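Local coordinates for protein nitrite oxidoreductase subunit B (Kuenenia stuttgartiensis, PDB 7B04) that probably passes electrons along its iron-sulfur clusters as the beta subunit of an enzyme that interconverts nitrite and nitrate, at residues A[13-18]-A[178-183]; A[115-120]-A[297-302]; A[78-83]-A[292-297]; A[7-12]-A[109-114]. All coordinates share one frame; numbering follows the deposited sequence.

Overall arrangement
Residues 7-12 and 13-18 follow one another near the N terminus but reach to different places. Contact 4 closes the first loop, bringing 7-12 to 109-114; contact 1 takes 13-18 on to the cysteine-rich segment 178-183. Contact 3 joins the 78-83 segment, which includes part of helix 75-81, to 292-297, and contact 2 seats helix 116-123 against 297-302, with Phe297 common to both. None of these loops nests within another: every pair crosses except contacts 4 and 2, which run in series. Between them they tie the N-terminal hairpin, two short helices and the loop between strands 291-292 and 303-306 to one another beside a [4Fe-4S] cluster.

Contact 1: residues A[13-18]-A[178-183]; sequences MEYPYF and CTYPGC. With SF4 (iron/sulfur cluster), chain Z.
The backbones stay well apart, 7.3 Å between the CA atoms of Tyr15 and Tyr180 at their closest, and side chains bridge the gap. Tyr15 does most of this. With CG anti to the backbone N (chi1 -156°), its ring extends toward 178-183 and presents one face to Tyr180. Tyr180 CB sits over the middle of that Tyr15 face, 3.8 Å from the ring centroid in a CH-pi contact. Beyond that CB, the Tyr180 ring turns its edge to the same Tyr15 ring, giving a T-shaped pair with planes at 65° and centroids 5.5 Å apart. Pro16 CD covers the opposite face of Tyr15, off toward the rim. Met13 approaches the Tyr180 ring obliquely, its SD 5.2 Å from the ring centroid, a Met-aromatic contact. Behind this aromatic layer lies the [4Fe-4S] cluster: Cys178 SG and Cys183 SG each bind an iron at 2.3 Å, while Cys175 and Cys218 complete the site. Pro181, the N-cap of the helix carrying Cys183, lies between Tyr15 and the cluster, with CB 3.5 Å from the iron FE4. Tyr180 OH bonds to His5 O in strand 3-6, Phe117 of helix 116-123 meets the Tyr15 ring edge-to-face, and Leu184 and Ala185 of helix 182-186 also pack on Tyr15.

Contact 2: residues A[115-120]-A[297-302]; sequences TIFEVA and FGTEPN
Phe297 and Ile116 bury the most surface here, and they meet through backbone as well as side chain. The N-H of Ile116 points at Phe297 O, 3.2 Å from Ile116 N and nearly straight at 164°, although the donor lies tilted from the carbonyl plane. Ile116 also wraps its side chain round this acceptor: CG1 stands between its own backbone N and carbonyl carbon (chi1 62°), which puts it 3.3 Å from Phe297 O. The other branch, Ile116 CG2, comes obliquely to the Phe297 ring, 4.2 Å from Phe297 CD1, while that ring leads away from the helix and meets Tyr220 edge-to-face. The N-H used by Ile116 belongs to the first turn of helix 116-123, whose start is closed by a capping box: Thr115 OG1 accepts from Glu118 N at 3.2 Å, and Glu118 OE1 accepts the N-H of Thr115 from above the carboxylate plane. Phe297 O thus serves a helix-end N-H that the box does not. Gly298 comes third in buried surface. Its CA lies 3.9 Å from Thr115 CG2, and its carbonyl O reaches the edge of the Phe117 ring, near the ring plane, 3.5 Å from Phe117 CE2. Ile116 CG1 in turn rests over the centre of one Phe117 face. Next along the loop, Thr299 packs on the cluster ligand Cys178, and its backbone bonds to that of Tyr180.

Contact 3: residues A[78-83]-A[292-297]; sequences KTLKLI and PLYPQF
Apolar contacts carry this joint, and Leu80 at its centre divides between two rings. Its CD1 comes to Tyr294 CE1 at 3.6 Å and its CD2 to Phe297 CE1 at 3.6 Å, the leucine lying roughly at right angles to both aromatic side chains. Two more methyls, from Thr79 in helix 75-81 and Ile83 in the turn after it, touch Phe297: Thr79 CG2 comes in obliquely, 3.7 Å from Phe297 CE1, whereas Ile83 CD1 arrives at the edge, in the ring plane, 3.9 Å from Phe297 CD1. Tyr294 CB covers part of one Phe297 face from within the loop, and the two rings meet with their planes about 25° apart. Polar groups play a small part. Across the contact Gln296 OE1 meets Leu80 CD2, at 3.9 Å, and the Tyr294 hydroxyl bonds weakly to Asp76. Phe1138 of subunit A packs on both Leu80 and Tyr294, extending the apolar layer into the neighbouring chain. With neither a hydrogen bond nor a charge pair across it, the joint rests on apolar packing of methyls against rings.

Contact 4: residues A[7-12]-A[109-114]; sequences WHLGRR and GTYEGD
Arg11, in the G1 beta bulge it forms with Gly10 opposite Asn6, reaches across with its side chain to take a backbone carbonyl of strand 110-111, Tyr111 O, which lies 2.6 Å from Arg11 NE. The bulge belongs to the hairpin of strands 3-6 and 11-14, and the contact therefore joins that hairpin to a second small antiparallel sheet, 89-91 with 110-111. The arginine bond is nearly straight (165°), with the oxygen in the guanidinium plane and NE almost in line with the C=O. A bend at chi3 (76°) turns the guanidinium into place, and its NH1 forms a salt bridge with Glu118, so one group ties strand 110-111 to the start of helix 116-123. Just before the bulge, Leu9 O accepts the N-H of Tyr111, 3.0 Å from Tyr111 N, in the carbonyl plane, and Thr110 CA adds a C-H...O contact to the same oxygen at 3.1 Å. Gly10 CA makes another such contact, 3.3 Å from Gly109 O, where the two backbones run close together. Leu9 and Tyr111 lie side by side, pointing the same way, while Gly113 N sits over the centre of one Tyr111 face. Leu9 CD2 approaches the ring obliquely and stops 3.5 Å from Tyr111 CD2.

Contact 1: residues A[13-18]-A[178-183]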
loop_
_atom_site.group_PDB
_atom_site.type_symbol
_atom_site.label_atom_id
_atom_site.label_comp_id
_atom_site.label_asym_id
_atom_site.label_seq_id
_atom_site.Cartn_x
_atom_site.Cartn_y
_atom_site.Cartn_z
ATOM N N MET A 13 7.788 28.591 -30.433
ATOM C CA MET A 13 6.436 28.112 -30.189
ATOM C C MET A 13 5.461 29.275 -30.081
ATOM O O MET A 13 5.848 30.411 -29.798
ATOM C CB MET A 13 6.404 27.285 -28.901
ATOM C CG MET A 13 5.098 26.586 -28.623
ATOM S SD MET A 13 4.935 26.428 -26.842
ATOM C CE MET A 13 6.372 25.471 -26.544
ATOM N N GLU A 14 4.183 28.983 -30.308
ATOM C CA GLU A 14 3.132 29.991 -30.216
ATOM C C GLU A 14 2.536 29.984 -28.812
ATOM O O GLU A 14 2.039 28.951 -28.349
ATOM C CB GLU A 14 2.042 29.741 -31.254
ATOM C CG GLU A 14 0.941 30.803 -31.256
ATOM C CD GLU A 14 1.350 32.063 -32.012
ATOM O OE1 GLU A 14 0.855 33.158 -31.668
ATOM O OE2 GLU A 14 2.146 31.951 -32.967
ATOM N N TYR A 15 2.564 31.141 -28.156
ATOM C CA TYR A 15 2.032 31.334 -26.816
ATOM C C TYR A 15 1.389 32.715 -26.728
ATOM O O TYR A 15 1.810 33.645 -27.433
ATOM C CB TYR A 15 3.128 31.192 -25.742
ATOM C CG TYR A 15 2.573 30.812 -24.401
ATOM C CD1 TYR A 15 1.827 29.649 -24.241
ATOM C CD2 TYR A 15 2.750 31.632 -23.300
ATOM C CE1 TYR A 15 1.287 29.308 -23.013
ATOM C CE2 TYR A 15 2.217 31.295 -22.064
ATOM C CZ TYR A 15 1.487 30.133 -21.926
ATOM O OH TYR A 15 0.960 29.804 -20.697
ATOM N N PRO A 16 0.335 32.862 -25.903
ATOM C CA PRO A 16 -0.291 34.192 -25.753
ATOM C C PRO A 16 0.632 35.262 -25.190
ATOM O O PRO A 16 0.492 36.440 -25.553
ATOM C CB PRO A 16 -1.458 33.909 -24.799
ATOM C CG PRO A 16 -1.772 32.478 -25.051
ATOM C CD PRO A 16 -0.456 31.815 -25.229
ATOM N N TYR A 17 1.566 34.896 -24.308
ATOM C CA TYR A 17 2.352 35.874 -23.565
ATOM C C TYR A 17 3.822 35.785 -23.958
ATOM O O TYR A 17 4.313 34.722 -24.361
ATOM C CB TYR A 17 2.200 35.662 -22.057
ATOM C CG TYR A 17 0.755 35.639 -21.619
ATOM C CD1 TYR A 17 0.045 36.822 -21.442
ATOM C CD2 TYR A 17 0.089 34.440 -21.404
ATOM C CE1 TYR A 17 -1.282 36.807 -21.047
ATOM C CE2 TYR A 17 -1.240 34.421 -21.012
ATOM C CZ TYR A 17 -1.918 35.607 -20.834
ATOM O OH TYR A 17 -3.237 35.587 -20.443
ATOM N N PHE A 18 4.513 36.922 -23.896
ATOM C CA PHE A 18 5.918 36.921 -24.279
ATOM C C PHE A 18 6.748 36.095 -23.302
ATOM O O PHE A 18 6.415 35.956 -22.121
ATOM C CB PHE A 18 6.485 38.343 -24.399
ATOM C CG PHE A 18 6.258 39.233 -23.210
ATOM C CD1 PHE A 18 5.125 40.024 -23.134
ATOM C CD2 PHE A 18 7.209 39.331 -22.206
ATOM C CE1 PHE A 18 4.926 40.872 -22.056
ATOM C CE2 PHE A 18 7.011 40.180 -21.124
ATOM C CZ PHE A 18 5.870 40.948 -21.052
ATOM N N CYS A 178 4.894 24.319 -15.587
ATOM C CA CYS A 178 5.445 24.513 -16.913
ATOM C C CYS A 178 5.908 25.951 -17.123
ATOM O O CYS A 178 5.393 26.902 -16.530
ATOM C CB CYS A 178 4.400 24.128 -17.955
ATOM S SG CYS A 178 3.567 22.549 -17.616
ATOM N N THR A 179 6.917 26.090 -17.987
ATOM C CA THR A 179 7.382 27.409 -18.408
ATOM C C THR A 179 6.305 28.139 -19.200
ATOM O O THR A 179 6.125 29.353 -19.048
ATOM C CB THR A 179 8.663 27.272 -19.233
ATOM O OG1 THR A 179 9.568 26.385 -18.567
ATOM C CG2 THR A 179 9.339 28.641 -19.382
ATOM N N TYR A 180 5.598 27.417 -20.064
ATOM C CA TYR A 180 4.485 27.959 -20.847
ATOM C C TYR A 180 3.245 27.130 -20.537
ATOM O O TYR A 180 2.767 26.360 -21.384
ATOM C CB TYR A 180 4.787 27.930 -22.347
ATOM C CG TYR A 180 6.124 28.530 -22.719
ATOM C CD1 TYR A 180 6.299 29.907 -22.801
ATOM C CD2 TYR A 180 7.217 27.718 -22.984
ATOM C CE1 TYR A 180 7.531 30.454 -23.135
ATOM C CE2 TYR A 180 8.443 28.258 -23.315
ATOM C CZ TYR A 180 8.595 29.625 -23.389
ATOM O OH TYR A 180 9.817 30.164 -23.719
ATOM N N PRO A 181 2.696 27.258 -19.325
ATOM C CA PRO A 181 1.585 26.386 -18.928
ATOM C C PRO A 181 0.316 26.702 -19.697
ATOM O O PRO A 181 -0.006 27.863 -19.961
ATOM C CB PRO A 181 1.425 26.667 -17.433
ATOM C CG PRO A 181 1.969 28.028 -17.249
ATOM C CD PRO A 181 3.032 28.243 -18.280
ATOM N N GLY A 182 -0.407 25.641 -20.065
ATOM C CA GLY A 182 -1.680 25.823 -20.739
ATOM C C GLY A 182 -2.739 26.420 -19.839
ATOM O O GLY A 182 -3.586 27.189 -20.300
ATOM N N CYS A 183 -2.710 26.078 -18.548
ATOM C CA CYS A 183 -3.688 26.623 -17.611
ATOM C C CYS A 183 -3.554 28.135 -17.481
ATOM O O CYS A 183 -4.559 28.856 -17.457
ATOM C CB CYS A 183 -3.535 25.953 -16.245
ATOM S SG CYS A 183 -1.904 26.159 -15.492
HETATM FE FE1 SF4 Z . -0.924 21.827 -16.157
HETATM FE FE2 SF4 Z . 1.550 22.891 -16.639
HETATM FE FE3 SF4 Z . 0.738 22.429 -14.066
HETATM FE FE4 SF4 Z . -0.415 24.440 -15.526
HETATM S S1 SF4 Z . 1.764 24.303 -14.860
HETATM S S2 SF4 Z . -1.486 22.906 -14.229
HETATM S S3 SF4 Z . -0.420 23.509 -17.610
HETATM S S4 SF4 Z . 1.093 20.869 -15.691
#

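Contact 2: residues A[115-120]-A[297-302]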
loop_
_atom_site.group_PDB
_atom_site.type_symbol
_atom_site.label_atom_id
_atom_site.label_comp_id
_atom_site.label_asym_id
_atom_site.label_seq_id
_atom_site.Cartn_x
_atom_site.Cartn_y
_atom_site.Cartn_z
ATOM N N THR A 115 1.844 22.025 -31.284
ATOM C CA THR A 115 1.516 21.981 -29.871
ATOM C C THR A 115 0.017 22.200 -29.679
ATOM O O THR A 115 -0.714 22.545 -30.613
ATOM C CB THR A 115 2.308 23.034 -29.099
ATOM O OG1 THR A 115 1.778 24.336 -29.381
ATOM C CG2 THR A 115 3.770 22.996 -29.502
ATOM N N ILE A 116 -0.447 21.981 -28.445
ATOM C CA ILE A 116 -1.857 22.196 -28.135
ATOM C C ILE A 116 -2.265 23.635 -28.427
ATOM O O ILE A 116 -3.422 23.906 -28.769
ATOM C CB ILE A 116 -2.153 21.809 -26.672
ATOM C CG1 ILE A 116 -1.344 22.677 -25.706
ATOM C CG2 ILE A 116 -1.858 20.336 -26.443
ATOM C CD1 ILE A 116 -1.865 22.655 -24.287
ATOM N N PHE A 117 -1.327 24.577 -28.299
ATOM C CA PHE A 117 -1.615 25.963 -28.651
ATOM C C PHE A 117 -1.703 26.139 -30.162
ATOM O O PHE A 117 -2.610 26.815 -30.663
ATOM C CB PHE A 117 -0.550 26.884 -28.057
ATOM C CG PHE A 117 -0.260 26.620 -26.607
ATOM C CD1 PHE A 117 -1.112 27.088 -25.620
ATOM C CD2 PHE A 117 0.861 25.899 -26.232
ATOM C CE1 PHE A 117 -0.848 26.844 -24.284
ATOM C CE2 PHE A 117 1.131 25.651 -24.899
ATOM C CZ PHE A 117 0.274 26.124 -23.924
ATOM N N GLU A 118 -0.766 25.539 -30.901
ATOM C CA GLU A 118 -0.730 25.716 -32.348
ATOM C C GLU A 118 -1.825 24.928 -33.057
ATOM O O GLU A 118 -2.292 25.354 -34.120
ATOM C CB GLU A 118 0.646 25.314 -32.885
ATOM C CG GLU A 118 1.792 26.096 -32.259
ATOM C CD GLU A 118 3.150 25.491 -32.557
ATOM O OE1 GLU A 118 3.198 24.384 -33.134
ATOM O OE2 GLU A 118 4.170 26.125 -32.212
ATOM N N VAL A 119 -2.243 23.787 -32.503
ATOM C CA VAL A 119 -3.405 23.089 -33.050
ATOM C C VAL A 119 -4.641 23.970 -32.935
ATOM O O VAL A 119 -5.447 24.067 -33.869
ATOM C CB VAL A 119 -3.608 21.734 -32.346
ATOM C CG1 VAL A 119 -4.979 21.162 -32.673
ATOM C CG2 VAL A 119 -2.523 20.755 -32.752
ATOM N N ALA A 120 -4.804 24.633 -31.787
ATOM C CA ALA A 120 -5.935 25.534 -31.594
ATOM C C ALA A 120 -5.875 26.704 -32.565
ATOM O O ALA A 120 -6.910 27.173 -33.054
ATOM C CB ALA A 120 -5.959 26.036 -30.152
ATOM N N PHE A 297 3.096 18.285 -26.063
ATOM C CA PHE A 297 2.068 19.247 -25.685
ATOM C C PHE A 297 2.542 20.692 -25.811
ATOM O O PHE A 297 1.738 21.581 -26.125
ATOM C CB PHE A 297 1.588 18.939 -24.270
ATOM C CG PHE A 297 0.920 17.590 -24.143
ATOM C CD1 PHE A 297 0.352 16.975 -25.249
ATOM C CD2 PHE A 297 0.868 16.935 -22.925
ATOM C CE1 PHE A 297 -0.259 15.743 -25.139
ATOM C CE2 PHE A 297 0.255 15.702 -22.806
ATOM C CZ PHE A 297 -0.309 15.103 -23.920
ATOM N N GLY A 298 3.824 20.950 -25.573
ATOM C CA GLY A 298 4.360 22.280 -25.752
ATOM C C GLY A 298 4.322 23.170 -24.531
ATOM O O GLY A 298 4.365 24.395 -24.674
ATOM N N THR A 299 4.194 22.612 -23.334
ATOM C CA THR A 299 4.161 23.448 -22.144
ATOM C C THR A 299 5.530 23.626 -21.496
ATOM O O THR A 299 5.674 24.503 -20.638
ATOM C CB THR A 299 3.184 22.872 -21.116
ATOM O OG1 THR A 299 3.753 21.704 -20.513
ATOM C CG2 THR A 299 1.864 22.510 -21.777
ATOM N N GLU A 300 6.539 22.861 -21.924
ATOM C CA GLU A 300 7.829 22.759 -21.250
ATOM C C GLU A 300 7.646 22.307 -19.804
ATOM O O GLU A 300 7.806 23.113 -18.875
ATOM C CB GLU A 300 8.602 24.081 -21.300
ATOM C CG GLU A 300 10.116 23.898 -21.285
ATOM C CD GLU A 300 10.879 25.150 -21.666
ATOM O OE1 GLU A 300 10.963 25.448 -22.875
ATOM O OE2 GLU A 300 11.414 25.823 -20.759
ATOM N N PRO A 301 7.295 21.040 -19.577
ATOM C CA PRO A 301 7.254 20.521 -18.208
ATOM C C PRO A 301 8.625 20.598 -17.557
ATOM O O PRO A 301 9.662 20.625 -18.223
ATOM C CB PRO A 301 6.810 19.063 -18.384
ATOM C CG PRO A 301 6.256 18.985 -19.759
ATOM C CD PRO A 301 6.996 19.996 -20.568
ATOM N N ASN A 302 8.625 20.625 -16.225
ATOM C CA ASN A 302 9.874 20.720 -15.480
ATOM C C ASN A 302 10.006 19.600 -14.456
ATOM O O ASN A 302 10.721 19.753 -13.464
ATOM C CB ASN A 302 9.991 22.092 -14.819
ATOM C CG ASN A 302 10.109 23.208 -15.838
ATOM O OD1 ASN A 302 10.997 23.193 -16.691
ATOM N ND2 ASN A 302 9.203 24.174 -15.767
#

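Contact 3: residues A[78-83]-A[292-297]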
loop_
_atom_site.group_PDB
_atom_site.type_symbol
_atom_site.label_atom_id
_atom_site.label_comp_id
_atom_site.label_asym_id
_atom_site.label_seq_id
_atom_site.Cartn_x
_atom_site.Cartn_y
_atom_site.Cartn_z
ATOM N N LYS A 78 -6.559 10.654 -24.456
ATOM C CA LYS A 78 -7.604 11.613 -24.800
ATOM C C LYS A 78 -7.008 12.904 -25.345
ATOM O O LYS A 78 -7.495 13.449 -26.342
ATOM C CB LYS A 78 -8.480 11.898 -23.579
ATOM C CG LYS A 78 -9.433 10.769 -23.212
ATOM C CD LYS A 78 -10.285 11.129 -22.005
ATOM C CE LYS A 78 -11.590 11.786 -22.423
ATOM N NZ LYS A 78 -12.582 10.784 -22.901
ATOM N N THR A 79 -5.953 13.409 -24.703
ATOM C CA THR A 79 -5.316 14.642 -25.155
ATOM C C THR A 79 -4.442 14.408 -26.384
ATOM O O THR A 79 -4.411 15.245 -27.294
ATOM C CB THR A 79 -4.491 15.253 -24.022
ATOM O OG1 THR A 79 -5.347 15.541 -22.909
ATOM C CG2 THR A 79 -3.818 16.538 -24.479
ATOM N N LEU A 80 -3.737 13.275 -26.437
ATOM C CA LEU A 80 -2.886 12.982 -27.586
ATOM C C LEU A 80 -3.694 12.822 -28.867
ATOM O O LEU A 80 -3.149 13.023 -29.959
ATOM C CB LEU A 80 -2.059 11.720 -27.327
ATOM C CG LEU A 80 -0.831 11.853 -26.420
ATOM C CD1 LEU A 80 -0.268 10.481 -26.085
ATOM C CD2 LEU A 80 0.233 12.726 -27.067
ATOM N N LYS A 81 -4.977 12.465 -28.759
ATOM C CA LYS A 81 -5.816 12.340 -29.946
ATOM C C LYS A 81 -6.195 13.696 -30.521
ATOM O O LYS A 81 -6.404 13.822 -31.734
ATOM C CB LYS A 81 -7.092 11.572 -29.606
ATOM C CG LYS A 81 -8.002 11.351 -30.793
ATOM C CD LYS A 81 -9.200 10.496 -30.441
ATOM C CE LYS A 81 -9.887 10.010 -31.703
ATOM N NZ LYS A 81 -8.900 9.738 -32.787
ATOM N N LEU A 82 -6.250 14.725 -29.682
ATOM C CA LEU A 82 -6.599 16.061 -30.143
ATOM C C LEU A 82 -5.465 16.733 -30.902
ATOM O O LEU A 82 -5.674 17.812 -31.467
ATOM C CB LEU A 82 -7.029 16.925 -28.951
ATOM C CG LEU A 82 -8.244 16.395 -28.178
ATOM C CD1 LEU A 82 -8.488 17.214 -26.918
ATOM C CD2 LEU A 82 -9.489 16.371 -29.055
ATOM N N ILE A 83 -4.277 16.132 -30.923
ATOM C CA ILE A 83 -3.132 16.691 -31.631
ATOM C C ILE A 83 -2.570 15.671 -32.612
ATOM O O ILE A 83 -1.466 15.848 -33.138
ATOM C CB ILE A 83 -2.045 17.150 -30.642
ATOM C CG1 ILE A 83 -1.536 15.957 -29.829
ATOM C CG2 ILE A 83 -2.588 18.232 -29.721
ATOM C CD1 ILE A 83 -0.316 16.264 -28.994
ATOM N N PRO A 292 11.513 15.246 -20.107
ATOM C CA PRO A 292 10.186 15.739 -19.727
ATOM C C PRO A 292 9.073 14.810 -20.193
ATOM O O PRO A 292 9.224 14.025 -21.131
ATOM C CB PRO A 292 10.098 17.095 -20.436
ATOM C CG PRO A 292 10.982 16.943 -21.624
ATOM C CD PRO A 292 12.113 16.054 -21.186
ATOM N N LEU A 293 7.936 14.922 -19.512
ATOM C CA LEU A 293 6.759 14.119 -19.818
ATOM C C LEU A 293 5.952 14.782 -20.928
ATOM O O LEU A 293 5.477 15.912 -20.766
ATOM C CB LEU A 293 5.897 13.938 -18.570
ATOM C CG LEU A 293 4.594 13.164 -18.765
ATOM C CD1 LEU A 293 4.894 11.735 -19.178
ATOM C CD2 LEU A 293 3.753 13.197 -17.499
ATOM N N TYR A 294 5.781 14.064 -22.040
ATOM C CA TYR A 294 5.046 14.510 -23.218
ATOM C C TYR A 294 5.416 15.940 -23.603
ATOM O O TYR A 294 4.587 16.850 -23.474
ATOM C CB TYR A 294 3.537 14.404 -22.985
ATOM C CG TYR A 294 3.007 12.984 -22.878
ATOM C CD1 TYR A 294 2.999 12.136 -23.977
ATOM C CD2 TYR A 294 2.502 12.498 -21.677
ATOM C CE1 TYR A 294 2.514 10.845 -23.886
ATOM C CE2 TYR A 294 2.013 11.205 -21.575
ATOM C CZ TYR A 294 2.021 10.384 -22.683
ATOM O OH TYR A 294 1.538 9.099 -22.591
ATOM N N PRO A 295 6.635 16.180 -24.099
ATOM C CA PRO A 295 6.958 17.515 -24.615
ATOM C C PRO A 295 6.167 17.869 -25.851
ATOM O O PRO A 295 6.175 19.038 -26.256
ATOM C CB PRO A 295 8.459 17.428 -24.914
ATOM C CG PRO A 295 8.696 15.979 -25.183
ATOM C CD PRO A 295 7.741 15.224 -24.295
ATOM N N GLN A 296 5.485 16.898 -26.465
ATOM C CA GLN A 296 4.608 17.166 -27.605
ATOM C C GLN A 296 3.595 18.253 -27.300
ATOM O O GLN A 296 3.277 19.069 -28.176
ATOM C CB GLN A 296 3.858 15.893 -27.985
ATOM C CG GLN A 296 4.709 14.712 -28.393
ATOM C CD GLN A 296 4.927 13.734 -27.256
ATOM O OE1 GLN A 296 4.042 13.525 -26.438
ATOM N NE2 GLN A 296 6.117 13.134 -27.198
ATOM N N PHE A 297 3.096 18.285 -26.063
ATOM C CA PHE A 297 2.068 19.247 -25.685
ATOM C C PHE A 297 2.542 20.692 -25.811
ATOM O O PHE A 297 1.738 21.581 -26.125
ATOM C CB PHE A 297 1.588 18.939 -24.270
ATOM C CG PHE A 297 0.920 17.590 -24.143
ATOM C CD1 PHE A 297 0.352 16.975 -25.249
ATOM C CD2 PHE A 297 0.868 16.935 -22.925
ATOM C CE1 PHE A 297 -0.259 15.743 -25.139
ATOM C CE2 PHE A 297 0.255 15.702 -22.806
ATOM C CZ PHE A 297 -0.309 15.103 -23.920
#

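Contact 4: residues A[7-12]-A[109-114]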
loop_
_atom_site.group_PDB
_atom_site.type_symbol
_atom_site.label_atom_id
_atom_site.label_comp_id
_atom_site.label_asym_id
_atom_site.label_seq_id
_atom_site.Cartn_x
_atom_site.Cartn_y
_atom_site.Cartn_z
ATOM N N TRP A 7 13.085 24.963 -25.550
ATOM C CA TRP A 7 14.238 24.120 -25.816
ATOM C C TRP A 7 13.887 22.635 -25.851
ATOM O O TRP A 7 14.641 21.860 -26.445
ATOM C CB TRP A 7 15.348 24.405 -24.806
ATOM C CG TRP A 7 15.012 24.138 -23.384
ATOM C CD1 TRP A 7 14.478 25.016 -22.485
ATOM C CD2 TRP A 7 15.229 22.917 -22.675
ATOM N NE1 TRP A 7 14.335 24.408 -21.261
ATOM C CE2 TRP A 7 14.789 23.117 -21.353
ATOM C CE3 TRP A 7 15.745 21.669 -23.033
ATOM C CZ2 TRP A 7 14.853 22.116 -20.388
ATOM C CZ3 TRP A 7 15.805 20.678 -22.076
ATOM C CH2 TRP A 7 15.362 20.905 -20.769
ATOM N N HIS A 8 12.774 22.213 -25.241
ATOM C CA HIS A 8 12.369 20.813 -25.377
ATOM C C HIS A 8 12.095 20.486 -26.837
ATOM O O HIS A 8 12.579 19.480 -27.368
ATOM C CB HIS A 8 11.114 20.516 -24.551
ATOM C CG HIS A 8 11.298 20.655 -23.075
ATOM N ND1 HIS A 8 10.249 20.543 -22.188
ATOM C CD2 HIS A 8 12.401 20.888 -22.327
ATOM C CE1 HIS A 8 10.700 20.699 -20.957
ATOM N NE2 HIS A 8 12.002 20.914 -21.013
ATOM N N LEU A 9 11.320 21.339 -27.506
ATOM C CA LEU A 9 11.014 21.146 -28.914
ATOM C C LEU A 9 12.139 21.612 -29.820
ATOM O O LEU A 9 12.147 21.262 -31.004
ATOM C CB LEU A 9 9.737 21.898 -29.287
ATOM C CG LEU A 9 8.463 21.574 -28.514
ATOM C CD1 LEU A 9 7.298 22.361 -29.087
ATOM C CD2 LEU A 9 8.185 20.086 -28.570
ATOM N N GLY A 10 13.090 22.381 -29.295
ATOM C CA GLY A 10 14.154 22.890 -30.141
ATOM C C GLY A 10 13.631 23.824 -31.205
ATOM O O GLY A 10 14.235 23.948 -32.277
ATOM N N ARG A 11 12.509 24.482 -30.932
ATOM C CA ARG A 11 11.788 25.269 -31.916
ATOM C C ARG A 11 11.186 26.463 -31.190
ATOM O O ARG A 11 11.147 26.505 -29.960
ATOM C CB ARG A 11 10.733 24.385 -32.612
ATOM C CG ARG A 11 9.508 25.076 -33.212
ATOM C CD ARG A 11 8.740 24.157 -34.156
ATOM N NE ARG A 11 7.944 23.152 -33.454
ATOM C CZ ARG A 11 6.771 23.396 -32.876
ATOM N NH1 ARG A 11 6.253 24.616 -32.904
ATOM N NH2 ARG A 11 6.116 22.417 -32.268
ATOM N N ARG A 12 10.757 27.459 -31.953
ATOM C CA ARG A 12 10.007 28.579 -31.405
ATOM C C ARG A 12 8.519 28.262 -31.495
ATOM O O ARG A 12 8.045 27.765 -32.522
ATOM C CB ARG A 12 10.374 29.886 -32.112
ATOM C CG ARG A 12 11.654 30.460 -31.516
ATOM C CD ARG A 12 12.188 31.668 -32.256
ATOM N NE ARG A 12 11.333 32.838 -32.091
ATOM C CZ ARG A 12 11.336 33.628 -31.020
ATOM N NH1 ARG A 12 12.151 33.379 -30.001
ATOM N NH2 ARG A 12 10.518 34.668 -30.970
ATOM N N GLY A 109 16.571 17.797 -30.279
ATOM C CA GLY A 109 16.345 17.903 -31.705
ATOM C C GLY A 109 15.324 18.978 -32.005
ATOM O O GLY A 109 15.255 19.985 -31.293
ATOM N N THR A 110 14.529 18.790 -33.056
ATOM C CA THR A 110 13.466 19.731 -33.387
ATOM C C THR A 110 12.196 18.960 -33.714
ATOM O O THR A 110 12.195 18.112 -34.611
ATOM C CB THR A 110 13.860 20.635 -34.556
ATOM O OG1 THR A 110 15.130 21.238 -34.283
ATOM C CG2 THR A 110 12.821 21.730 -34.748
ATOM N N TYR A 111 11.127 19.255 -32.982
ATOM C CA TYR A 111 9.822 18.639 -33.190
ATOM C C TYR A 111 9.013 19.567 -34.088
ATOM O O TYR A 111 8.752 20.718 -33.719
ATOM C CB TYR A 111 9.132 18.410 -31.843
ATOM C CG TYR A 111 7.706 17.893 -31.878
ATOM C CD1 TYR A 111 7.416 16.597 -32.288
ATOM C CD2 TYR A 111 6.652 18.694 -31.451
ATOM C CE1 TYR A 111 6.112 16.124 -32.298
ATOM C CE2 TYR A 111 5.350 18.231 -31.458
ATOM C CZ TYR A 111 5.084 16.947 -31.881
ATOM O OH TYR A 111 3.786 16.492 -31.885
ATOM N N GLU A 112 8.612 19.070 -35.256
ATOM C CA GLU A 112 7.906 19.881 -36.238
ATOM C C GLU A 112 6.399 19.676 -36.175
ATOM O O GLU A 112 5.682 20.129 -37.074
ATOM C CB GLU A 112 8.415 19.581 -37.650
ATOM C CG GLU A 112 9.931 19.478 -37.780
ATOM C CD GLU A 112 10.614 20.829 -37.908
ATOM O OE1 GLU A 112 9.915 21.864 -37.869
ATOM O OE2 GLU A 112 11.855 20.853 -38.055
ATOM N N GLY A 113 5.906 19.013 -35.129
ATOM C CA GLY A 113 4.482 18.879 -34.923
ATOM C C GLY A 113 3.905 20.059 -34.166
ATOM O O GLY A 113 4.621 20.869 -33.580
ATOM N N ASP A 114 2.580 20.143 -34.181
ATOM C CA ASP A 114 1.874 21.264 -33.577
ATOM C C ASP A 114 1.596 21.006 -32.103
ATOM O O ASP A 114 1.182 19.910 -31.714
ATOM C CB ASP A 114 0.558 21.528 -34.309
ATOM C CG ASP A 114 0.759 21.886 -35.765
ATOM O OD1 ASP A 114 1.871 22.326 -36.125
ATOM O OD2 ASP A 114 -0.198 21.725 -36.551
#